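PDB 3OOQ: amidohydrolase from Thermotoga maritima, which belongs to the amidohydrolase family and probably hydrolyses amide-type bonds, perhaps acting as an allantoinase. Local coordinates for residues Lys6-Asn11 and Asp25-Asn30; Leu55-Val60 and Gly351-Gly356; Phe59-Ser64 and Leu303-Pro308; Val131-Ser136 and Tyr379-Glu384. One frame throughout, in Å; residues are numbered along the deposited sequence.

Interaction 1: Lys6-Asn11 and Asp25-Asn30; sequences KILFKN and DVLVSN
Phe-9 turns the edge of its ring to Val-28: CE2 of Phe-9 lies 3.9 Å from CG2 of Val-28, and that methyl sits in the ring plane. The ring gets there because CG of Phe-9 is anti to the carbonyl carbon (chi1 -65°), which swings it back along its own strand toward Ile-7. CG2 of Ile-7 then rests 3.5 Å above one face of the Phe-9 ring, near its rim. Val-26 shares this buried face, which is closed from beyond by Leu-55 and by Tyr-379, whose ring meets Phe-9 edge-to-face. The backbones beneath form an antiparallel ladder in which Ile-7 with Val-28 and Phe-9 with Val-26 are hydrogen-bonded pairs, Phe-9 N reaching Val-26 O at 2.8 Å. These are two inner strands of a four-stranded mixed sheet, flanked by strands 32-37 and 46-49, in the small beta domain that accompanies the barrel in many amidohydrolases. On the opposite face Leu-8 and Leu-27 form a non-hydrogen-bonded pair, with Leu-8 CD1 set 4.0 Å from Leu-27 CB. Toward the ends the packing gives way to polar groups, several of them partly exposed, though Asp-25 itself is buried. At one end Asp-25 divides its carboxylate: OD1 accepts from Asn-11 N at 2.9 Å, nearly in line with its C-O bond, whereas Lys-10 NZ descends on OD2 from above the carboxylate plane at 2.9 Å. Ile-40 adds backbone bonds to both charged groups. At the other end Lys-6 CG presses close on Ser-29 CB, 3.5 Å away, but Lys-6 NZ and Ser-29 OG both turn to Glu-34.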
loop_
_atom_site.group_PDB
_atom_site.type_symbol
_atom_site.label_atom_id
_atom_site.label_comp_id
_atom_site.label_asym_id
_atom_site.label_seq_id
_atom_site.Cartn_x
_atom_site.Cartn_y
_atom_site.Cartn_z
ATOM N N LYS F 6 55.489 10.912 -35.697
ATOM C CA LYS F 6 54.415 11.340 -36.587
ATOM C C LYS F 6 53.858 10.108 -37.298
ATOM O O LYS F 6 54.551 9.092 -37.423
ATOM C CB LYS F 6 54.932 12.358 -37.611
ATOM C CG LYS F 6 55.521 13.613 -36.995
ATOM C CD LYS F 6 56.389 14.350 -37.980
ATOM C CE LYS F 6 55.700 15.545 -38.593
ATOM N NZ LYS F 6 56.213 16.835 -38.035
ATOM N N ILE F 7 52.603 10.188 -37.733
ATOM C CA ILE F 7 52.023 9.163 -38.588
ATOM C C ILE F 7 51.596 9.803 -39.901
ATOM O O ILE F 7 50.941 10.848 -39.917
ATOM C CB ILE F 7 50.806 8.477 -37.945
ATOM C CG1 ILE F 7 51.202 7.722 -36.669
ATOM C CG2 ILE F 7 50.140 7.538 -38.932
ATOM C CD1 ILE F 7 50.005 7.235 -35.858
ATOM N N LEU F 8 51.957 9.163 -41.001
ATOM C CA LEU F 8 51.605 9.655 -42.314
ATOM C C LEU F 8 50.709 8.634 -43.000
ATOM O O LEU F 8 51.159 7.551 -43.384
ATOM C CB LEU F 8 52.876 9.927 -43.126
ATOM C CG LEU F 8 52.745 10.436 -44.560
ATOM C CD1 LEU F 8 51.825 11.671 -44.631
ATOM C CD2 LEU F 8 54.130 10.715 -45.172
ATOM N N PHE F 9 49.434 8.972 -43.136
ATOM C CA PHE F 9 48.484 8.087 -43.799
ATOM C C PHE F 9 48.536 8.353 -45.285
ATOM O O PHE F 9 48.328 9.485 -45.716
ATOM C CB PHE F 9 47.063 8.305 -43.267
ATOM C CG PHE F 9 46.891 7.942 -41.816
ATOM C CD1 PHE F 9 46.696 6.613 -41.433
ATOM C CD2 PHE F 9 46.912 8.930 -40.829
ATOM C CE1 PHE F 9 46.537 6.268 -40.080
ATOM C CE2 PHE F 9 46.735 8.602 -39.477
ATOM C CZ PHE F 9 46.542 7.261 -39.105
ATOM N N LYS F 10 48.811 7.322 -46.074
ATOM C CA LYS F 10 49.032 7.515 -47.517
ATOM C C LYS F 10 47.948 6.911 -48.413
ATOM O O LYS F 10 47.563 5.755 -48.246
ATOM C CB LYS F 10 50.425 6.981 -47.936
ATOM C CG LYS F 10 51.584 7.679 -47.211
ATOM C CD LYS F 10 52.517 8.518 -48.105
ATOM C CE LYS F 10 51.932 8.976 -49.448
ATOM N NZ LYS F 10 52.682 10.172 -49.959
ATOM N N ASN F 11 47.483 7.706 -49.374
ATOM C CA ASN F 11 46.716 7.196 -50.512
ATOM C C ASN F 11 45.316 6.649 -50.189
ATOM O O ASN F 11 44.751 5.860 -50.951
ATOM C CB ASN F 11 47.569 6.182 -51.314
ATOM C CG ASN F 11 47.059 5.966 -52.730
ATOM O OD1 ASN F 11 46.603 6.896 -53.398
ATOM N ND2 ASN F 11 47.129 4.730 -53.191
ATOM N N ASP F 25 46.682 12.168 -48.713
ATOM C CA ASP F 25 47.417 11.837 -47.501
ATOM C C ASP F 25 47.017 12.727 -46.334
ATOM O O ASP F 25 46.516 13.857 -46.515
ATOM C CB ASP F 25 48.930 11.985 -47.721
ATOM C CG ASP F 25 49.426 11.304 -48.992
ATOM O OD1 ASP F 25 48.921 10.223 -49.354
ATOM O OD2 ASP F 25 50.347 11.858 -49.635
ATOM N N VAL F 26 47.262 12.215 -45.131
ATOM C CA VAL F 26 47.019 12.968 -43.919
ATOM C C VAL F 26 48.205 12.715 -42.996
ATOM O O VAL F 26 48.546 11.570 -42.712
ATOM C CB VAL F 26 45.668 12.544 -43.249
ATOM C CG1 VAL F 26 45.487 13.200 -41.888
ATOM C CG2 VAL F 26 44.481 12.845 -44.167
ATOM N N LEU F 27 48.822 13.793 -42.535
ATOM C CA LEU F 27 49.957 13.720 -41.612
ATOM C C LEU F 27 49.503 14.153 -40.233
ATOM O O LEU F 27 48.867 15.210 -40.074
ATOM C CB LEU F 27 51.112 14.622 -42.077
ATOM C CG LEU F 27 52.337 14.788 -41.163
ATOM C CD1 LEU F 27 53.115 13.491 -41.019
ATOM C CD2 LEU F 27 53.271 15.895 -41.678
ATOM N N VAL F 28 49.857 13.335 -39.248
ATOM C CA VAL F 28 49.458 13.526 -37.874
ATOM C C VAL F 28 50.717 13.685 -37.052
ATOM O O VAL F 28 51.684 12.925 -37.238
ATOM C CB VAL F 28 48.667 12.279 -37.362
ATOM C CG1 VAL F 28 48.495 12.293 -35.838
ATOM C CG2 VAL F 28 47.324 12.175 -38.051
ATOM N N SER F 29 50.723 14.684 -36.174
ATOM C CA SER F 29 51.790 14.832 -35.181
ATOM C C SER F 29 51.251 15.519 -33.942
ATOM O O SER F 29 50.323 16.331 -34.039
ATOM C CB SER F 29 52.990 15.615 -35.742
ATOM O OG SER F 29 52.770 17.006 -35.715
ATOM N N ASN F 30 51.838 15.191 -32.791
ATOM C CA ASN F 30 51.399 15.695 -31.480
ATOM C C ASN F 30 49.889 15.583 -31.262
ATOM O O ASN F 30 49.271 16.474 -30.681
ATOM C CB ASN F 30 51.875 17.141 -31.222
ATOM C CG ASN F 30 53.388 17.255 -31.008
ATOM O OD1 ASN F 30 54.045 16.321 -30.554
ATOM N ND2 ASN F 30 53.937 18.418 -31.325
#

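Interaction 2: Leu55-Val60 and Gly351-Gly356; sequences LFPGFV and GSIEPG
Ile-353 sets its longer branch against the N-CD side of the Pro-57 ring, the two side chains crossing at about a right angle. From the backbone, CB of Ile-353 points toward strand 55-57 but still stands 5.3 Å from Pro-57 CD. The next atom closes the distance: CG1 of Ile-353, anti to the carbonyl carbon (chi1 -48°), comes to 3.9 Å from CD of Pro-57. The extended chi2 of -175° carries the tip onward along the strand, where CD1 of Ile-353 touches Leu-55 O at 3.6 Å and also lies near Leu-55 CG. The other branch, CG2, turns to Val-26 of the small sheet. An alanine in place of Ile-353 would lose both branches and is likely to leave a gap between Pro-57, Leu-55 and Val-26.

Farther along, Pro-57 presents CB to the backbone instead, 3.9 Å from Ser-352 N. Gly-351 runs past Val-60, its CA 4.2 Å from Val-60 CG2; its positive phi (87°) would push a CB against the preceding carbonyl oxygen, and that CB would also stand close to the same valine methyl. No direct hydrogen bond joins the segments. A water spans them, donating to Gly-58 O at 2.7 Å and accepting from Gly-351 N at 2.9 Å. The buried joint thus sets Gly-351 to Ile-353, at the start of the loop that leads into strand 361-364, against the Pro-Gly step of strand 54-64, a pairing of sequence elements familiar in amidohydrolases, where the chain passes from the small beta domain into the first strand of the TIM barrel.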
loop_
_atom_site.group_PDB
_atom_site.type_symbol
_atom_site.label_atom_id
_atom_site.label_comp_id
_atom_site.label_asym_id
_atom_site.label_seq_id
_atom_site.Cartn_x
_atom_site.Cartn_y
_atom_site.Cartn_z
ATOM N N LEU F 55 39.349 7.298 -45.270
ATOM C CA LEU F 55 39.731 7.910 -44.010
ATOM C C LEU F 55 38.733 9.002 -43.661
ATOM O O LEU F 55 38.573 9.973 -44.413
ATOM C CB LEU F 55 41.152 8.477 -44.084
ATOM C CG LEU F 55 41.806 8.928 -42.782
ATOM C CD1 LEU F 55 41.974 7.778 -41.801
ATOM C CD2 LEU F 55 43.161 9.562 -43.077
ATOM N N PHE F 56 38.065 8.835 -42.517
ATOM C CA PHE F 56 37.016 9.747 -42.087
ATOM C C PHE F 56 37.404 10.362 -40.759
ATOM O O PHE F 56 38.234 9.796 -40.054
ATOM C CB PHE F 56 35.684 8.989 -41.965
ATOM C CG PHE F 56 34.929 8.892 -43.264
ATOM C CD1 PHE F 56 35.364 8.046 -44.276
ATOM C CD2 PHE F 56 33.790 9.664 -43.481
ATOM C CE1 PHE F 56 34.679 7.962 -45.477
ATOM C CE2 PHE F 56 33.086 9.578 -44.681
ATOM C CZ PHE F 56 33.534 8.731 -45.682
ATOM N N PRO F 57 36.833 11.538 -40.429
ATOM C CA PRO F 57 36.945 11.962 -39.045
ATOM C C PRO F 57 36.099 11.017 -38.180
ATOM O O PRO F 57 35.203 10.338 -38.704
ATOM C CB PRO F 57 36.306 13.356 -39.046
ATOM C CG PRO F 57 35.368 13.352 -40.159
ATOM C CD PRO F 57 35.863 12.355 -41.180
ATOM N N GLY F 58 36.389 10.948 -36.882
ATOM C CA GLY F 58 35.504 10.213 -35.967
ATOM C C GLY F 58 34.138 10.886 -35.943
ATOM O O GLY F 58 34.049 12.123 -35.996
ATOM N N PHE F 59 33.071 10.088 -35.857
ATOM C CA PHE F 59 31.716 10.643 -35.712
ATOM C C PHE F 59 31.475 11.162 -34.313
ATOM O O PHE F 59 32.101 10.714 -33.349
ATOM C CB PHE F 59 30.634 9.637 -36.101
ATOM C CG PHE F 59 30.738 9.163 -37.524
ATOM C CD1 PHE F 59 30.793 10.076 -38.569
ATOM C CD2 PHE F 59 30.757 7.795 -37.821
ATOM C CE1 PHE F 59 30.883 9.648 -39.893
ATOM C CE2 PHE F 59 30.851 7.356 -39.145
ATOM C CZ PHE F 59 30.904 8.282 -40.181
ATOM N N VAL F 60 30.569 12.131 -34.226
ATOM C CA VAL F 60 30.354 12.886 -33.014
ATOM C C VAL F 60 28.861 12.859 -32.739
ATOM O O VAL F 60 28.071 13.384 -33.519
ATOM C CB VAL F 60 30.851 14.352 -33.172
ATOM C CG1 VAL F 60 30.664 15.138 -31.893
ATOM C CG2 VAL F 60 32.329 14.400 -33.640
ATOM N N GLY F 351 35.410 16.714 -35.504
ATOM C CA GLY F 351 34.368 16.661 -36.526
ATOM C C GLY F 351 34.753 16.984 -37.969
ATOM O O GLY F 351 33.864 17.120 -38.814
ATOM N N SER F 352 36.056 17.125 -38.250
ATOM C CA SER F 352 36.562 17.331 -39.622
ATOM C C SER F 352 38.029 16.948 -39.756
ATOM O O SER F 352 38.763 16.885 -38.754
ATOM C CB SER F 352 36.371 18.791 -40.085
ATOM O OG SER F 352 37.190 19.699 -39.346
ATOM N N ILE F 353 38.459 16.692 -40.988
ATOM C CA ILE F 353 39.876 16.473 -41.234
ATOM C C ILE F 353 40.490 17.760 -41.764
ATOM O O ILE F 353 40.636 17.954 -42.980
ATOM C CB ILE F 353 40.179 15.282 -42.174
ATOM C CG1 ILE F 353 39.393 14.034 -41.743
ATOM C CG2 ILE F 353 41.690 15.009 -42.187
ATOM C CD1 ILE F 353 39.714 12.769 -42.529
ATOM N N GLU F 354 40.818 18.645 -40.832
ATOM C CA GLU F 354 41.480 19.890 -41.157
ATOM C C GLU F 354 42.737 20.022 -40.312
ATOM O O GLU F 354 42.739 19.600 -39.148
ATOM C CB GLU F 354 40.558 21.074 -40.847
ATOM C CG GLU F 354 39.351 21.198 -41.763
ATOM C CD GLU F 354 38.319 22.197 -41.243
ATOM O OE1 GLU F 354 38.655 22.990 -40.335
ATOM O OE2 GLU F 354 37.168 22.181 -41.741
ATOM N N PRO F 355 43.786 20.647 -40.869
ATOM C CA PRO F 355 44.957 20.971 -40.062
ATOM C C PRO F 355 44.591 21.690 -38.773
ATOM O O PRO F 355 43.752 22.599 -38.766
ATOM C CB PRO F 355 45.769 21.892 -40.984
ATOM C CG PRO F 355 45.396 21.407 -42.360
ATOM C CD PRO F 355 43.924 21.146 -42.252
ATOM N N GLY F 356 45.208 21.273 -37.681
ATOM C CA GLY F 356 44.959 21.896 -36.411
ATOM C C GLY F 356 43.919 21.178 -35.573
ATOM O O GLY F 356 43.878 21.378 -34.361
HETATM O O HOH W 1 35.711 13.870 -34.867
#

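Interaction 3: Phe59-Ser64 and Leu303-Pro308; sequences FVDAHS and LMCDHP
His-63 and Met-304, the latter a selenomethionine, lie side by side and point the same way. The selenium approaches the imidazole obliquely, SE of Met-304 being 3.5 Å from ND1 of His-63, while CE of Met-304 makes an off-centre CH-pi contact 4.1 Å from the centroid of the His-63 ring. Asp-306 also runs alongside His-63, but its carboxylate is turned 68° from the ring and sets OD1 at the ring edge, 3.5 Å from His-63 ND1. The NE2 end of His-63 is hydrogen-bonded to Lys-151.

Asp-61 works across this row. With CG anti to its backbone nitrogen (chi1 -162°), its carboxylate lies between the segments and uses both oxygens. OD1 accepts from His-63 N at 3.0 Å through its anti lone pair, an Asx turn, and OD2 takes Cys-305 N at 3.0 Å through its syn lone pair, almost straight at 168°. A water links OD2 to Leu-303 O as well. A leucine at Asp-61 would probably leave the amides of His-63 and Cys-305 without their acceptor and let the strand end and the 303-308 loop shift apart.

Another water joins His-63 O to His-307 N, while the His-307 ring reaches Phe-277 of a second subunit. Strand 54-64 ends here in the His-X-His pair of His-63 and His-65, and with Lys-151, His-251 and Asp-306 close by, the cluster is consistent with the metal-binding site that amidohydrolases carry at the C-terminal ends of the barrel strands.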
loop_
_atom_site.group_PDB
_atom_site.type_symbol
_atom_site.label_atom_id
_atom_site.label_comp_id
_atom_site.label_asym_id
_atom_site.label_seq_id
_atom_site.Cartn_x
_atom_site.Cartn_y
_atom_site.Cartn_z
ATOM N N PHE F 59 33.071 10.088 -35.857
ATOM C CA PHE F 59 31.716 10.643 -35.712
ATOM C C PHE F 59 31.475 11.162 -34.313
ATOM O O PHE F 59 32.101 10.714 -33.349
ATOM C CB PHE F 59 30.634 9.637 -36.101
ATOM C CG PHE F 59 30.738 9.163 -37.524
ATOM C CD1 PHE F 59 30.793 10.076 -38.569
ATOM C CD2 PHE F 59 30.757 7.795 -37.821
ATOM C CE1 PHE F 59 30.883 9.648 -39.893
ATOM C CE2 PHE F 59 30.851 7.356 -39.145
ATOM C CZ PHE F 59 30.904 8.282 -40.181
ATOM N N VAL F 60 30.569 12.131 -34.226
ATOM C CA VAL F 60 30.354 12.886 -33.014
ATOM C C VAL F 60 28.861 12.859 -32.739
ATOM O O VAL F 60 28.071 13.384 -33.519
ATOM C CB VAL F 60 30.851 14.352 -33.172
ATOM C CG1 VAL F 60 30.664 15.138 -31.893
ATOM C CG2 VAL F 60 32.329 14.400 -33.640
ATOM N N ASP F 61 28.469 12.217 -31.648
ATOM C CA ASP F 61 27.060 12.196 -31.291
ATOM C C ASP F 61 26.768 13.257 -30.254
ATOM O O ASP F 61 27.253 13.182 -29.118
ATOM C CB ASP F 61 26.628 10.829 -30.766
ATOM C CG ASP F 61 25.126 10.648 -30.815
ATOM O OD1 ASP F 61 24.397 11.539 -30.341
ATOM O OD2 ASP F 61 24.665 9.619 -31.339
ATOM N N ALA F 62 25.974 14.244 -30.645
ATOM C CA ALA F 62 25.713 15.380 -29.771
ATOM C C ALA F 62 24.790 15.101 -28.555
ATOM O O ALA F 62 24.618 15.966 -27.720
ATOM C CB ALA F 62 25.187 16.540 -30.583
ATOM N N HIS F 63 24.235 13.894 -28.434
ATOM C CA HIS F 63 23.311 13.597 -27.319
ATOM C C HIS F 63 23.252 12.098 -27.079
ATOM O O HIS F 63 22.665 11.362 -27.871
ATOM C CB HIS F 63 21.909 14.149 -27.612
ATOM C CG HIS F 63 20.958 14.056 -26.454
ATOM N ND1 HIS F 63 20.460 12.853 -25.990
ATOM C CD2 HIS F 63 20.424 15.016 -25.658
ATOM C CE1 HIS F 63 19.644 13.077 -24.977
ATOM N NE2 HIS F 63 19.609 14.377 -24.749
ATOM N N SER F 64 23.845 11.650 -25.975
ATOM C CA SER F 64 23.995 10.215 -25.754
ATOM C C SER F 64 23.891 9.814 -24.292
ATOM O O SER F 64 24.237 10.588 -23.392
ATOM C CB SER F 64 25.361 9.755 -26.281
ATOM O OG SER F 64 25.369 8.359 -26.477
ATOM N N LEU F 303 22.612 14.799 -35.931
ATOM C CA LEU F 303 21.870 13.558 -35.790
ATOM C C LEU F 303 22.385 12.720 -34.615
ATOM O O LEU F 303 23.578 12.387 -34.562
ATOM C CB LEU F 303 21.919 12.757 -37.091
ATOM C CG LEU F 303 21.206 11.398 -37.143
ATOM C CD1 LEU F 303 19.694 11.515 -36.875
ATOM C CD2 LEU F 303 21.469 10.723 -38.486
HETATM N N MSE F 304 21.470 12.359 -33.705
HETATM C CA MSE F 304 21.773 11.479 -32.569
HETATM C C MSE F 304 21.165 10.090 -32.741
HETATM O O MSE F 304 20.157 9.926 -33.426
HETATM C CB MSE F 304 21.256 12.078 -31.246
HETATM C CG MSE F 304 19.729 12.050 -31.093
HETATM SE SE MSE F 304 19.170 12.333 -29.252
HETATM C CE MSE F 304 18.758 14.256 -29.383
ATOM N N CYS F 305 21.778 9.108 -32.081
ATOM C CA CYS F 305 21.167 7.799 -31.885
ATOM C C CYS F 305 20.289 7.788 -30.638
ATOM O O CYS F 305 19.468 6.876 -30.460
ATOM C CB CYS F 305 22.260 6.736 -31.731
ATOM S SG CYS F 305 23.077 6.353 -33.290
ATOM N N ASP F 306 20.468 8.795 -29.781
ATOM C CA ASP F 306 19.922 8.775 -28.408
ATOM C C ASP F 306 20.244 7.441 -27.725
ATOM O O ASP F 306 19.401 6.865 -27.012
ATOM C CB ASP F 306 18.411 9.004 -28.413
ATOM C CG ASP F 306 17.864 9.404 -27.041
ATOM O OD1 ASP F 306 18.642 9.821 -26.162
ATOM O OD2 ASP F 306 16.640 9.310 -26.861
ATOM N N HIS F 307 21.463 6.953 -27.933
ATOM C CA HIS F 307 21.872 5.655 -27.381
ATOM C C HIS F 307 21.471 5.580 -25.902
ATOM O O HIS F 307 21.800 6.496 -25.159
ATOM C CB HIS F 307 23.383 5.477 -27.556
ATOM C CG HIS F 307 23.916 4.200 -26.988
ATOM N ND1 HIS F 307 24.280 3.131 -27.780
ATOM C CD2 HIS F 307 24.168 3.831 -25.710
ATOM C CE1 HIS F 307 24.737 2.156 -27.011
ATOM N NE2 HIS F 307 24.682 2.557 -25.752
ATOM N N PRO F 308 20.805 4.480 -25.454
ATOM C CA PRO F 308 20.555 3.170 -26.072
ATOM C C PRO F 308 19.325 2.973 -26.977
ATOM O O PRO F 308 19.108 1.860 -27.454
ATOM C CB PRO F 308 20.443 2.244 -24.856
ATOM C CG PRO F 308 19.774 3.112 -23.826
ATOM C CD PRO F 308 20.474 4.449 -24.011
HETATM O O HOH W 2 25.293 14.116 -33.401
HETATM O O HOH W 3 24.312 9.568 -34.344
HETATM O O HOH W 4 23.633 8.943 -28.841
#

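Interaction 4: Val131-Ser136 and Tyr379-Glu384; sequences VIKFRS and YIDGVE
The guanidinium of Arg-135 and the carboxylate of Asp-381 meet with their planes 39° apart, and CG2 of Ile-380 lies at the guanidinium edge, near its plane. Asp-381 OD2 comes in obliquely, 2.7 Å from Arg-135 NE, in a salt bridge whose hydrogen bond is bent and weak (119°). Asp-381 stands on the type I' turn that closes the beta hairpin of strands 375-380 and 383-387, and through it the hairpin joins the end of strand 125-133 by a network of charges. The other oxygen faces Lys-133: NZ donates to Asp-381 OD1 at 2.9 Å from the syn side, out of the carboxylate plane by 31°. Extended beyond CG, the lysine chain runs past Ile-380 in the opposite direction, with CD of Lys-133 3.7 Å from CG2 of Ile-380, before its ammonium reaches the acid. That ammonium also pairs with Asp-358 and Asp-360, so three carboxylates surround one buried positive charge, which they would be expected to stabilise. Arg-135 is held at its far side by NH1, bonded to the backbone oxygens of Glu-141 and Ile-143. Between these charged residues Phe-134 forms the centre of an inverse gamma turn; its ring leads away to helix 103-108. What it leaves for the hairpin is its near end: CD1 of Ile-380 lies 4.1 Å from Phe-134 CB and 3.5 Å from Phe-134 O.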
loop_
_atom_site.group_PDB
_atom_site.type_symbol
_atom_site.label_atom_id
_atom_site.label_comp_id
_atom_site.label_asym_id
_atom_site.label_seq_id
_atom_site.Cartn_x
_atom_site.Cartn_y
_atom_site.Cartn_z
ATOM N N VAL F 131 31.187 16.578 -22.756
ATOM C CA VAL F 131 31.658 15.959 -23.988
ATOM C C VAL F 131 32.886 15.137 -23.662
ATOM O O VAL F 131 33.815 15.614 -23.013
ATOM C CB VAL F 131 32.024 16.993 -25.082
ATOM C CG1 VAL F 131 32.455 16.259 -26.363
ATOM C CG2 VAL F 131 30.859 17.943 -25.343
ATOM N N ILE F 132 32.892 13.887 -24.100
ATOM C CA ILE F 132 34.020 13.019 -23.841
ATOM C C ILE F 132 34.447 12.322 -25.122
ATOM O O ILE F 132 33.698 12.276 -26.105
ATOM C CB ILE F 132 33.710 11.971 -22.714
ATOM C CG1 ILE F 132 32.539 11.055 -23.101
ATOM C CG2 ILE F 132 33.399 12.666 -21.383
ATOM C CD1 ILE F 132 32.943 9.692 -23.548
ATOM N N LYS F 133 35.659 11.783 -25.097
ATOM C CA LYS F 133 36.156 10.939 -26.178
ATOM C C LYS F 133 36.427 9.567 -25.602
ATOM O O LYS F 133 36.751 9.462 -24.428
ATOM C CB LYS F 133 37.470 11.479 -26.715
ATOM C CG LYS F 133 37.386 12.810 -27.388
ATOM C CD LYS F 133 38.674 13.028 -28.168
ATOM C CE LYS F 133 38.785 14.450 -28.621
ATOM N NZ LYS F 133 39.943 14.571 -29.531
ATOM N N PHE F 134 36.317 8.529 -26.433
ATOM C CA PHE F 134 36.523 7.149 -25.986
ATOM C C PHE F 134 38.014 6.798 -25.981
ATOM O O PHE F 134 38.420 5.837 -26.629
ATOM C CB PHE F 134 35.764 6.163 -26.894
ATOM C CG PHE F 134 34.278 6.411 -26.988
ATOM C CD1 PHE F 134 33.517 6.692 -25.847
ATOM C CD2 PHE F 134 33.626 6.293 -28.216
ATOM C CE1 PHE F 134 32.134 6.915 -25.937
ATOM C CE2 PHE F 134 32.243 6.511 -28.313
ATOM C CZ PHE F 134 31.496 6.821 -27.156
ATOM N N ARG F 135 38.817 7.576 -25.251
ATOM C CA ARG F 135 40.270 7.450 -25.294
ATOM C C ARG F 135 40.921 6.620 -24.178
ATOM O O ARG F 135 42.072 6.217 -24.321
ATOM C CB ARG F 135 40.967 8.830 -25.410
ATOM C CG ARG F 135 40.386 9.928 -24.528
ATOM C CD ARG F 135 41.344 11.118 -24.353
ATOM N NE ARG F 135 41.161 12.240 -25.280
ATOM C CZ ARG F 135 40.864 13.499 -24.926
ATOM N NH1 ARG F 135 40.687 13.839 -23.656
ATOM N NH2 ARG F 135 40.747 14.436 -25.860
ATOM N N SER F 136 40.206 6.362 -23.084
ATOM C CA SER F 136 40.837 5.798 -21.890
ATOM C C SER F 136 39.775 5.250 -20.919
ATOM O O SER F 136 38.613 5.639 -20.980
ATOM C CB SER F 136 41.678 6.901 -21.208
ATOM O OG SER F 136 42.086 6.552 -19.908
ATOM N N TYR F 379 41.771 5.971 -34.519
ATOM C CA TYR F 379 42.729 6.741 -33.757
ATOM C C TYR F 379 41.947 7.844 -33.085
ATOM O O TYR F 379 40.985 8.358 -33.658
ATOM C CB TYR F 379 43.785 7.363 -34.679
ATOM C CG TYR F 379 44.648 6.346 -35.418
ATOM C CD1 TYR F 379 44.178 5.708 -36.572
ATOM C CD2 TYR F 379 45.932 6.033 -34.970
ATOM C CE1 TYR F 379 44.961 4.777 -37.257
ATOM C CE2 TYR F 379 46.735 5.096 -35.656
ATOM C CZ TYR F 379 46.234 4.485 -36.797
ATOM O OH TYR F 379 46.997 3.581 -37.484
ATOM N N ILE F 380 42.350 8.180 -31.865
ATOM C CA ILE F 380 41.800 9.315 -31.121
ATOM C C ILE F 380 43.015 10.056 -30.575
ATOM O O ILE F 380 43.891 9.435 -29.974
ATOM C CB ILE F 380 40.871 8.849 -29.966
ATOM C CG1 ILE F 380 39.576 8.254 -30.546
ATOM C CG2 ILE F 380 40.564 10.012 -29.004
ATOM C CD1 ILE F 380 38.559 7.748 -29.515
ATOM N N ASP F 381 43.096 11.362 -30.808
ATOM C CA ASP F 381 44.324 12.119 -30.483
ATOM C C ASP F 381 45.579 11.433 -31.052
ATOM O O ASP F 381 46.635 11.398 -30.410
ATOM C CB ASP F 381 44.466 12.305 -28.965
ATOM C CG ASP F 381 43.286 13.020 -28.355
ATOM O OD1 ASP F 381 42.699 13.922 -29.003
ATOM O OD2 ASP F 381 42.946 12.696 -27.207
ATOM N N GLY F 382 45.441 10.884 -32.254
ATOM C CA GLY F 382 46.552 10.284 -32.977
ATOM C C GLY F 382 47.050 8.967 -32.402
ATOM O O GLY F 382 48.117 8.496 -32.783
ATOM N N VAL F 383 46.270 8.383 -31.493
ATOM C CA VAL F 383 46.604 7.123 -30.831
ATOM C C VAL F 383 45.579 6.078 -31.255
ATOM O O VAL F 383 44.362 6.313 -31.183
ATOM C CB VAL F 383 46.623 7.277 -29.277
ATOM C CG1 VAL F 383 46.861 5.927 -28.585
ATOM C CG2 VAL F 383 47.680 8.297 -28.839
ATOM N N GLU F 384 46.069 4.935 -31.725
ATOM C CA GLU F 384 45.186 3.826 -32.100
ATOM C C GLU F 384 44.465 3.300 -30.852
ATOM O O GLU F 384 45.110 2.986 -29.850
ATOM C CB GLU F 384 45.975 2.706 -32.792
ATOM C CG GLU F 384 45.095 1.677 -33.488
ATOM C CD GLU F 384 45.880 0.521 -34.076
ATOM O OE1 GLU F 384 47.082 0.670 -34.367
ATOM O OE2 GLU F 384 45.284 -0.555 -34.256
#

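In the fold
Interactions 1, 2 and 4 lie on the same side of the chain's centre, and interaction 1 touches both of the others. Val-26 CG2 packs 3.7 Å from Leu-55 CD2 of interaction 2, and Phe-9 CZ comes within 3.5 Å of Tyr-379 CE1 of interaction 4. Interactions 2 and 4 do not touch, their nearest atoms being about 6 Å apart. Strand 54-64 ties the small beta domain to the barrel: interactions 2 and 3 share Phe-59 and Val-60, with centres about 17 Å apart. Interaction 3, at the probable active site, lies close to the middle of the chain, about 28 Å from the centre of interaction 1.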